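Local coordinates for 5-formyltetrahydrofolate cyclo-ligase family protein (Bacillus anthracis, PDB 2JCB), which probably catalyses the ATP-dependent conversion of 5-formyltetrahydrofolate to 5,10-methenyltetrahydrofolate, and binds ADP and magnesium, at residues A[45-48]-A[49-53]; A[98-101]-A[102-105]; A[136-139]-A[140-144]. All blocks are in the same frame, centred on the assembly; numbering follows the deposited sequence.

Contact 1: A[45-48]-A[49-53]; sequences EQKE and WAEAK
The carboxylate of Glu-51 is approached by Lys-47 at one face and near one oxygen. Lys-47 CG lies over the face, 3.7 Å from Glu-51 CD, while NZ makes a 2.9 Å salt bridge to Glu-51 OE2 from the syn side, 33° out of the carboxylate plane. The Trp-49 indole turns away from residues 45-48; of the side chain it is CB that touches back, 3.4 Å from Gln-46 O. The ring instead leans on Ile-70, Lys-73 and Ala-74 of helix 68-76, has a cation-pi partner in Lys-79, and gives its NE1 hydrogen to Glu-77.

The lysine stays extended until its last torsion, where a bend (chi4 83°) brings NZ round to the carboxylate one helical turn further on. Beneath this pair, Glu-51 N donates to Lys-47 O (2.9 Å), and Ala-50 N to Gln-46 O (3.1 Å, nearly straight at 173°), the i to i+4 pattern of an alpha helix opening at its N-cap, Gln-46. The last such bond, Ala-52 N to Glu-48 O, is weak, matching the exit from helical angles at Ala-52.

Chemically the short helix 47-51 pairs an exposed lysine and glutamate at i and i+4, while Glu-48 OE2 makes a salt bridge to Lys-186 and Gln-46 OE1 a hydrogen bond to the same NZ, so the charge of Glu-48 is probably balanced from strand 186-189.

Contact 2: A[98-101]-A[102-105]; sequences ISNF and DQLE
Asp-102 meets Asn-100 through its backbone: Asp-102 N lies 3.1 Å from Asn-100 OD1, a weak bond because the angle at hydrogen is only 121°. The same oxygen touches Asp-102 CB, and the carboxylate and amide planes stand at right angles. With chi1 at 60°, Asn-100 CG sits between its backbone N and carbonyl carbon, from where OD1 faces Asp-102 N in a weakly bonded arrangement like an Asx turn.

Gln-103 does most of the work. Its extended chain runs back along the loop, its CB 3.9 Å from Ile-98 CG2, and delivers OE1 to two successive peptide hydrogens: Ser-99 N at 2.7 Å and Asn-100 N at 3.1 Å. The second donor sits almost on the extension of the C=O bond, the first somewhat aside. NE2 completes the grip by giving one hydrogen to Leu-118 O and another to a water that also bonds Ser-99 OG, so both ends of the amide are held and its rotation is fixed. Gln-103 N returns to Asn-100 O at 3.3 Å, the donor well above the carbonyl plane.

Leu-104 N donates likewise to Phe-101 O (3.2 Å). Its two methyls part company: CD1 comes to the edge of the Phe-101 ring, 4.0 Å from CD1 of that ring, whereas CD2 touches Ile-98 CG2. The Phe-101 ring also meets the rings of Tyr-68 and Trp-75 in helix 68-76.

At Glu-105 the chain is already paired with Glu-113. The two successive i to i+3 backbone bonds are the signature of a 3-10 turn, here the link between strand 92-98 of the main sheet and strand 104-108 of a two-stranded antiparallel sheet.

Contact 3: A[136-139]-A[140-144]; sequences AYTE and RGERI. With ADP (adenosine-5'-diphosphate), chain C; PO4 (phosphate ion), chain D.
A tight beta hairpin, a type I turn followed by a G1 bulge, joins strands 136-137 and 143-144 and ends beside the nucleotide pocket, to which Ile-144 belongs. Ala-136 and Ile-144 form a hydrogen-bonded antiparallel pair, Ala-136 N to Ile-144 O at 3.1 Å and Ile-144 N to Ala-136 O at 2.9 Å. Tyr-137 and Arg-143 are the adjacent non-hydrogen-bonded pair. The turn from Thr-138 to Gly-141 is closed by Gly-141 N to Thr-138 O, and Thr-138 N then donates to Glu-142 O; Gly-141, at phi 82°, takes the left-handed bulge position, where a CB would press on the preceding carbonyl.

Across the turn, Thr-138 OG1 gives its hydrogen to Glu-142 OE1 in a short 2.5 Å bond on the anti side. Arg-140 NE reaches that oxygen at 3.0 Å from the same face of the carboxylate. The guanidinium of Arg-140 lies with one face over Thr-138 CB, and its NH2 meets Glu-139 OE2 at 2.9 Å near its plane, while NH1 goes to Glu-173 O. Weak bonds from Arg-140 N and Glu-142 N also point at Thr-138 OG1.

On the other face of the hairpin, Tyr-137 and Arg-143 run side by side, Tyr-137 CE1 3.9 Å from Arg-143 CG, with ring and guanidinium planes 55° apart. Extended from CG to NE, Arg-143 gives its NE hydrogen to Pro-133 O and sends NH1 to O1 of the phosphate at 3.0 Å, near the guanidinium plane.

The chemistry separates by position: the threonine hydroxyl and the Glu-139, Arg-140, Glu-142 network fix the turn, whereas Arg-143, held by a main-chain carbonyl, presents positive charge to a bound anion, consistent with a phosphate-binding role although this phosphate probably came from the crystallisation liquor.

The three contacts follow one another along the chain without touching. Contact 1 and contact 2 have centres about 23 Å apart, with nearest atoms about 10 Å apart, and both send an aromatic side chain, Trp-49 and Phe-101, to helix 68-76. Contact 3 is about 22 Å from contact 1 and about 31 Å from contact 2, centre to centre, the latter pair on opposite sides of the chain's centre. It alone of the three reaches the ADP site: the Arg-143 side chain is about 5 Å from the magnesium ion, whose ligands include Asp-152 and Asp-181. Residues 45-53 lead into strand 54-56 of the main sheet, and 98-105 connect its strand 92-98 to strand 104-108.

Contact 1: A[45-48]-A[49-53]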
loop_
_atom_site.group_PDB
_atom_site.type_symbol
_atom_site.label_atom_id
_atom_site.label_comp_id
_atom_site.label_asym_id
_atom_site.label_seq_id
_atom_site.Cartn_x
_atom_site.Cartn_y
_atom_site.Cartn_z
ATOM N N GLU A 45 9.567 13.892 2.162
ATOM C CA GLU A 45 10.987 14.181 2.463
ATOM C C GLU A 45 11.944 13.064 2.029
ATOM O O GLU A 45 13.160 13.268 2.078
ATOM C CB GLU A 45 11.166 14.427 3.952
ATOM C CG GLU A 45 10.492 15.708 4.429
ATOM C CD GLU A 45 10.994 16.129 5.796
ATOM O OE1 GLU A 45 11.567 15.264 6.513
ATOM O OE2 GLU A 45 10.830 17.311 6.156
ATOM N N GLN A 46 11.398 11.902 1.655
ATOM C CA GLN A 46 12.192 10.704 1.358
ATOM C C GLN A 46 12.859 10.862 -0.010
ATOM O O GLN A 46 12.246 11.389 -1.002
ATOM C CB GLN A 46 11.367 9.376 1.444
ATOM C CG GLN A 46 10.674 9.128 2.836
ATOM C CD GLN A 46 11.633 9.230 3.976
ATOM O OE1 GLN A 46 12.644 8.537 4.018
ATOM N NE2 GLN A 46 11.349 10.134 4.919
ATOM N N LYS A 47 14.133 10.466 -0.055
ATOM C CA LYS A 47 14.884 10.501 -1.323
ATOM C C LYS A 47 14.135 9.771 -2.459
ATOM O O LYS A 47 14.096 10.269 -3.579
ATOM C CB LYS A 47 16.266 9.905 -1.098
ATOM C CG LYS A 47 17.119 9.730 -2.349
ATOM C CD LYS A 47 18.466 9.118 -1.892
ATOM C CE LYS A 47 19.265 8.567 -3.067
ATOM N NZ LYS A 47 19.977 9.685 -3.672
ATOM N N GLU A 48 13.567 8.609 -2.174
ATOM C CA GLU A 48 12.915 7.822 -3.203
ATOM C C GLU A 48 11.626 8.452 -3.717
ATOM O O GLU A 48 11.276 8.220 -4.865
ATOM C CB GLU A 48 12.685 6.378 -2.788
ATOM C CG GLU A 48 11.823 6.226 -1.591
ATOM C CD GLU A 48 12.618 6.113 -0.301
ATOM O OE1 GLU A 48 13.569 6.897 -0.076
ATOM O OE2 GLU A 48 12.267 5.231 0.499
ATOM N N TRP A 49 10.970 9.290 -2.906
ATOM C CA TRP A 49 9.854 10.126 -3.409
ATOM C C TRP A 49 10.351 11.185 -4.364
ATOM O O TRP A 49 9.896 11.294 -5.506
ATOM C CB TRP A 49 9.102 10.798 -2.232
ATOM C CG TRP A 49 8.074 11.816 -2.700
ATOM C CD1 TRP A 49 8.272 13.136 -2.916
ATOM C CD2 TRP A 49 6.719 11.534 -3.103
ATOM N NE1 TRP A 49 7.106 13.725 -3.379
ATOM C CE2 TRP A 49 6.137 12.756 -3.491
ATOM C CE3 TRP A 49 5.946 10.364 -3.125
ATOM C CZ2 TRP A 49 4.790 12.853 -3.935
ATOM C CZ3 TRP A 49 4.607 10.445 -3.564
ATOM C CH2 TRP A 49 4.061 11.684 -3.979
ATOM N N ALA A 50 11.328 11.964 -3.886
ATOM C CA ALA A 50 11.842 13.054 -4.649
ATOM C C ALA A 50 12.321 12.575 -6.016
ATOM O O ALA A 50 12.082 13.233 -7.020
ATOM C CB ALA A 50 12.973 13.728 -3.876
ATOM N N GLU A 51 12.978 11.416 -6.043
ATOM C CA GLU A 51 13.600 10.914 -7.267
ATOM C C GLU A 51 12.679 10.146 -8.246
ATOM O O GLU A 51 13.030 10.032 -9.463
ATOM C CB GLU A 51 14.820 10.058 -6.933
ATOM C CG GLU A 51 15.968 10.893 -6.395
ATOM C CD GLU A 51 17.189 10.057 -6.059
ATOM O OE1 GLU A 51 17.089 8.811 -6.086
ATOM O OE2 GLU A 51 18.249 10.654 -5.771
ATOM N N ALA A 52 11.532 9.680 -7.746
ATOM C CA ALA A 52 10.638 8.804 -8.540
ATOM C C ALA A 52 9.984 9.652 -9.603
ATOM O O ALA A 52 9.461 10.740 -9.311
ATOM C CB ALA A 52 9.563 8.212 -7.709
ATOM N N LYS A 53 10.035 9.184 -10.843
ATOM C CA LYS A 53 9.279 9.868 -11.827
ATOM C C LYS A 53 7.924 9.202 -12.085
ATOM O O LYS A 53 7.025 9.859 -12.574
ATOM C CB LYS A 53 10.090 10.042 -13.101
ATOM C CG LYS A 53 11.297 11.025 -12.973
ATOM C CD LYS A 53 10.960 12.245 -12.091
ATOM C CE LYS A 53 12.065 13.347 -12.101
ATOM N NZ LYS A 53 12.231 13.853 -10.686
#

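Contact 2: A[98-101]-A[102-105]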
loop_
_atom_site.group_PDB
_atom_site.type_symbol
_atom_site.label_atom_id
_atom_site.label_comp_id
_atom_site.label_asym_id
_atom_site.label_seq_id
_atom_site.Cartn_x
_atom_site.Cartn_y
_atom_site.Cartn_z
ATOM N N ILE A 98 -3.237 7.185 -14.221
ATOM C CA ILE A 98 -4.362 8.133 -14.040
ATOM C C ILE A 98 -3.810 9.538 -13.964
ATOM O O ILE A 98 -2.831 9.777 -13.238
ATOM C CB ILE A 98 -5.285 7.801 -12.797
ATOM C CG1 ILE A 98 -4.557 7.720 -11.430
ATOM C CG2 ILE A 98 -6.098 6.509 -13.087
ATOM C CD1 ILE A 98 -5.501 7.883 -10.137
ATOM N N SER A 99 -4.438 10.429 -14.712
ATOM C CA SER A 99 -4.104 11.847 -14.739
ATOM C C SER A 99 -5.116 12.666 -13.938
ATOM O O SER A 99 -4.861 13.816 -13.565
ATOM C CB SER A 99 -4.101 12.328 -16.175
ATOM O OG SER A 99 -3.189 11.587 -16.958
ATOM N N ASN A 100 -6.299 12.087 -13.738
ATOM C CA ASN A 100 -7.379 12.741 -12.985
ATOM C C ASN A 100 -8.303 11.689 -12.384
ATOM O O ASN A 100 -8.292 10.516 -12.823
ATOM C CB ASN A 100 -8.160 13.738 -13.870
ATOM C CG ASN A 100 -8.803 13.075 -15.091
ATOM O OD1 ASN A 100 -9.687 12.234 -14.938
ATOM N ND2 ASN A 100 -8.381 13.463 -16.297
ATOM N N PHE A 101 -9.087 12.071 -11.377
ATOM C CA PHE A 101 -9.883 11.076 -10.645
ATOM C C PHE A 101 -11.119 10.558 -11.425
ATOM O O PHE A 101 -11.712 9.536 -11.053
ATOM C CB PHE A 101 -10.287 11.588 -9.246
ATOM C CG PHE A 101 -9.130 11.762 -8.300
ATOM C CD1 PHE A 101 -8.390 10.660 -7.861
ATOM C CD2 PHE A 101 -8.783 13.033 -7.846
ATOM C CE1 PHE A 101 -7.301 10.836 -7.001
ATOM C CE2 PHE A 101 -7.716 13.214 -6.985
ATOM C CZ PHE A 101 -6.970 12.134 -6.559
ATOM N N ASP A 102 -11.427 11.216 -12.541
ATOM C CA ASP A 102 -12.496 10.766 -13.450
ATOM C C ASP A 102 -12.130 9.538 -14.302
ATOM O O ASP A 102 -12.982 8.962 -14.978
ATOM C CB ASP A 102 -12.978 11.932 -14.323
ATOM C CG ASP A 102 -14.148 12.690 -13.696
ATOM O OD1 ASP A 102 -14.591 12.337 -12.566
ATOM O OD2 ASP A 102 -14.634 13.642 -14.344
ATOM N N GLN A 103 -10.866 9.106 -14.226
ATOM C CA GLN A 103 -10.440 7.887 -14.888
ATOM C C GLN A 103 -10.655 6.678 -13.958
ATOM O O GLN A 103 -10.249 5.560 -14.279
ATOM C CB GLN A 103 -8.973 8.001 -15.268
ATOM C CG GLN A 103 -8.758 8.835 -16.512
ATOM C CD GLN A 103 -7.313 9.177 -16.716
ATOM O OE1 GLN A 103 -6.759 9.961 -15.974
ATOM N NE2 GLN A 103 -6.690 8.596 -17.744
ATOM N N LEU A 104 -11.260 6.914 -12.792
ATOM C CA LEU A 104 -11.570 5.815 -11.858
ATOM C C LEU A 104 -13.053 5.463 -11.933
ATOM O O LEU A 104 -13.887 6.328 -12.210
ATOM C CB LEU A 104 -11.288 6.237 -10.422
ATOM C CG LEU A 104 -9.842 6.630 -10.125
ATOM C CD1 LEU A 104 -9.761 7.020 -8.678
ATOM C CD2 LEU A 104 -8.927 5.422 -10.420
ATOM N N GLU A 105 -13.363 4.200 -11.656
ATOM C CA GLU A 105 -14.752 3.768 -11.464
ATOM C C GLU A 105 -14.857 2.940 -10.176
ATOM O O GLU A 105 -13.861 2.445 -9.672
ATOM C CB GLU A 105 -15.243 2.952 -12.652
ATOM C CG GLU A 105 -14.355 1.757 -12.970
ATOM C CD GLU A 105 -14.823 0.964 -14.169
ATOM O OE1 GLU A 105 -15.946 1.223 -14.676
ATOM O OE2 GLU A 105 -14.059 0.068 -14.586
HETATM O O HOH W 1 -3.732 9.072 -17.999
#

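Contact 3: A[136-139]-A[140-144]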
loop_
_atom_site.group_PDB
_atom_site.type_symbol
_atom_site.label_atom_id
_atom_site.label_comp_id
_atom_site.label_asym_id
_atom_site.label_seq_id
_atom_site.Cartn_x
_atom_site.Cartn_y
_atom_site.Cartn_z
ATOM N N ALA A 136 -0.651 -5.087 8.591
ATOM C CA ALA A 136 0.289 -5.095 9.731
ATOM C C ALA A 136 1.697 -5.330 9.241
ATOM O O ALA A 136 1.905 -5.934 8.174
ATOM C CB ALA A 136 -0.077 -6.165 10.692
ATOM N N TYR A 137 2.682 -4.830 9.999
ATOM C CA TYR A 137 4.074 -4.952 9.565
ATOM C C TYR A 137 4.979 -5.231 10.744
ATOM O O TYR A 137 4.621 -4.925 11.888
ATOM C CB TYR A 137 4.540 -3.643 8.921
ATOM C CG TYR A 137 3.683 -3.086 7.768
ATOM C CD1 TYR A 137 3.995 -3.385 6.450
ATOM C CD2 TYR A 137 2.573 -2.287 8.036
ATOM C CE1 TYR A 137 3.162 -2.880 5.408
ATOM C CE2 TYR A 137 1.757 -1.773 7.040
ATOM C CZ TYR A 137 2.077 -2.064 5.728
ATOM O OH TYR A 137 1.240 -1.558 4.742
ATOM N N THR A 138 6.160 -5.758 10.458
ATOM C CA THR A 138 7.219 -5.823 11.490
ATOM C C THR A 138 8.368 -4.880 11.117
ATOM O O THR A 138 8.416 -4.367 9.989
ATOM C CB THR A 138 7.769 -7.229 11.680
ATOM O OG1 THR A 138 8.547 -7.584 10.530
ATOM C CG2 THR A 138 6.622 -8.180 11.885
ATOM N N GLU A 139 9.288 -4.707 12.077
ATOM C CA GLU A 139 10.520 -3.904 11.925
ATOM C C GLU A 139 11.332 -4.412 10.753
ATOM O O GLU A 139 12.051 -3.638 10.099
ATOM C CB GLU A 139 11.394 -3.974 13.203
ATOM C CG GLU A 139 11.839 -5.399 13.626
ATOM C CD GLU A 139 13.032 -5.491 14.618
ATOM O OE1 GLU A 139 13.366 -4.495 15.302
ATOM O OE2 GLU A 139 13.620 -6.606 14.721
ATOM N N ARG A 140 11.160 -5.697 10.467
ATOM C CA ARG A 140 11.837 -6.403 9.396
ATOM C C ARG A 140 11.233 -6.226 7.978
ATOM O O ARG A 140 11.703 -6.868 7.030
ATOM C CB ARG A 140 11.878 -7.885 9.755
ATOM C CG ARG A 140 12.808 -8.185 10.949
ATOM C CD ARG A 140 12.645 -9.592 11.451
ATOM N NE ARG A 140 11.321 -9.845 12.016
ATOM C CZ ARG A 140 10.909 -9.440 13.215
ATOM N NH1 ARG A 140 9.685 -9.739 13.622
ATOM N NH2 ARG A 140 11.700 -8.724 14.009
ATOM N N GLY A 141 10.208 -5.385 7.821
ATOM C CA GLY A 141 9.605 -5.205 6.511
ATOM C C GLY A 141 8.596 -6.283 6.172
ATOM O O GLY A 141 8.074 -6.278 5.069
ATOM N N GLU A 142 8.301 -7.181 7.128
ATOM C CA GLU A 142 7.312 -8.264 6.900
ATOM C C GLU A 142 5.945 -7.638 6.933
ATOM O O GLU A 142 5.759 -6.560 7.490
ATOM C CB GLU A 142 7.427 -9.372 7.933
ATOM C CG GLU A 142 8.833 -9.971 7.876
ATOM C CD GLU A 142 9.277 -10.584 9.176
ATOM O OE1 GLU A 142 8.935 -10.044 10.245
ATOM O OE2 GLU A 142 9.995 -11.606 9.142
ATOM N N ARG A 143 5.014 -8.284 6.253
ATOM C CA ARG A 143 3.759 -7.639 5.884
ATOM C C ARG A 143 2.593 -8.628 5.854
ATOM O O ARG A 143 2.712 -9.747 5.344
ATOM C CB ARG A 143 3.902 -6.889 4.552
ATOM C CG ARG A 143 2.596 -6.426 4.010
ATOM C CD ARG A 143 2.787 -5.702 2.671
ATOM N NE ARG A 143 1.485 -5.540 2.081
ATOM C CZ ARG A 143 0.823 -6.448 1.355
ATOM N NH1 ARG A 143 -0.405 -6.136 0.948
ATOM N NH2 ARG A 143 1.325 -7.649 1.088
ATOM N N ILE A 144 1.522 -8.259 6.541
ATOM C CA ILE A 144 0.208 -8.886 6.349
ATOM C C ILE A 144 -0.680 -7.880 5.603
ATOM O O ILE A 144 -0.784 -6.715 6.014
ATOM C CB ILE A 144 -0.481 -9.242 7.705
ATOM C CG1 ILE A 144 0.281 -10.325 8.467
ATOM C CG2 ILE A 144 -1.910 -9.796 7.426
ATOM C CD1 ILE A 144 -0.175 -10.484 9.887
HETATM P PB ADP C . -1.878 -11.280 2.381
HETATM O O1B ADP C . -2.813 -10.431 1.524
HETATM O O2B ADP C . -1.957 -10.890 3.811
HETATM O O3B ADP C . -0.520 -11.269 1.713
HETATM P PA ADP C . -1.698 -14.196 2.283
HETATM O O1A ADP C . -0.223 -14.059 2.557
HETATM O O2A ADP C . -2.417 -15.135 3.115
HETATM O O3A ADP C . -2.468 -12.767 2.295
HETATM O "O5'" ADP C . -1.856 -14.751 0.773
HETATM C "C5'" ADP C . -3.197 -15.132 0.396
HETATM C "C4'" ADP C . -3.184 -16.283 -0.579
HETATM O "O4'" ADP C . -2.347 -15.922 -1.666
HETATM C "C3'" ADP C . -2.587 -17.516 0.089
HETATM O "O3'" ADP C . -3.543 -18.551 -0.023
HETATM C "C2'" ADP C . -1.325 -17.806 -0.699
HETATM O "O2'" ADP C . -1.234 -19.157 -1.050
HETATM C "C1'" ADP C . -1.471 -17.003 -1.979
HETATM N N9 ADP C . -0.184 -16.516 -2.542
HETATM C C8 ADP C . 0.542 -15.482 -2.078
HETATM N N7 ADP C . 1.634 -15.284 -2.854
HETATM C C5 ADP C . 1.635 -16.191 -3.833
HETATM C C6 ADP C . 2.503 -16.500 -5.001
HETATM N N6 ADP C . 3.623 -15.792 -5.247
HETATM N N1 ADP C . 2.116 -17.475 -5.825
HETATM C C2 ADP C . 1.007 -18.206 -5.592
HETATM N N3 ADP C . 0.166 -17.963 -4.567
HETATM C C4 ADP C . 0.405 -16.975 -3.665
HETATM P P PO4 D . -2.879 -7.715 -0.794
HETATM O O1 PO4 D . -1.567 -7.824 -1.244
HETATM O O2 PO4 D . -3.122 -8.108 0.639
HETATM O O3 PO4 D . -3.369 -6.242 -0.918
HETATM O O4 PO4 D . -3.826 -8.635 -1.556
#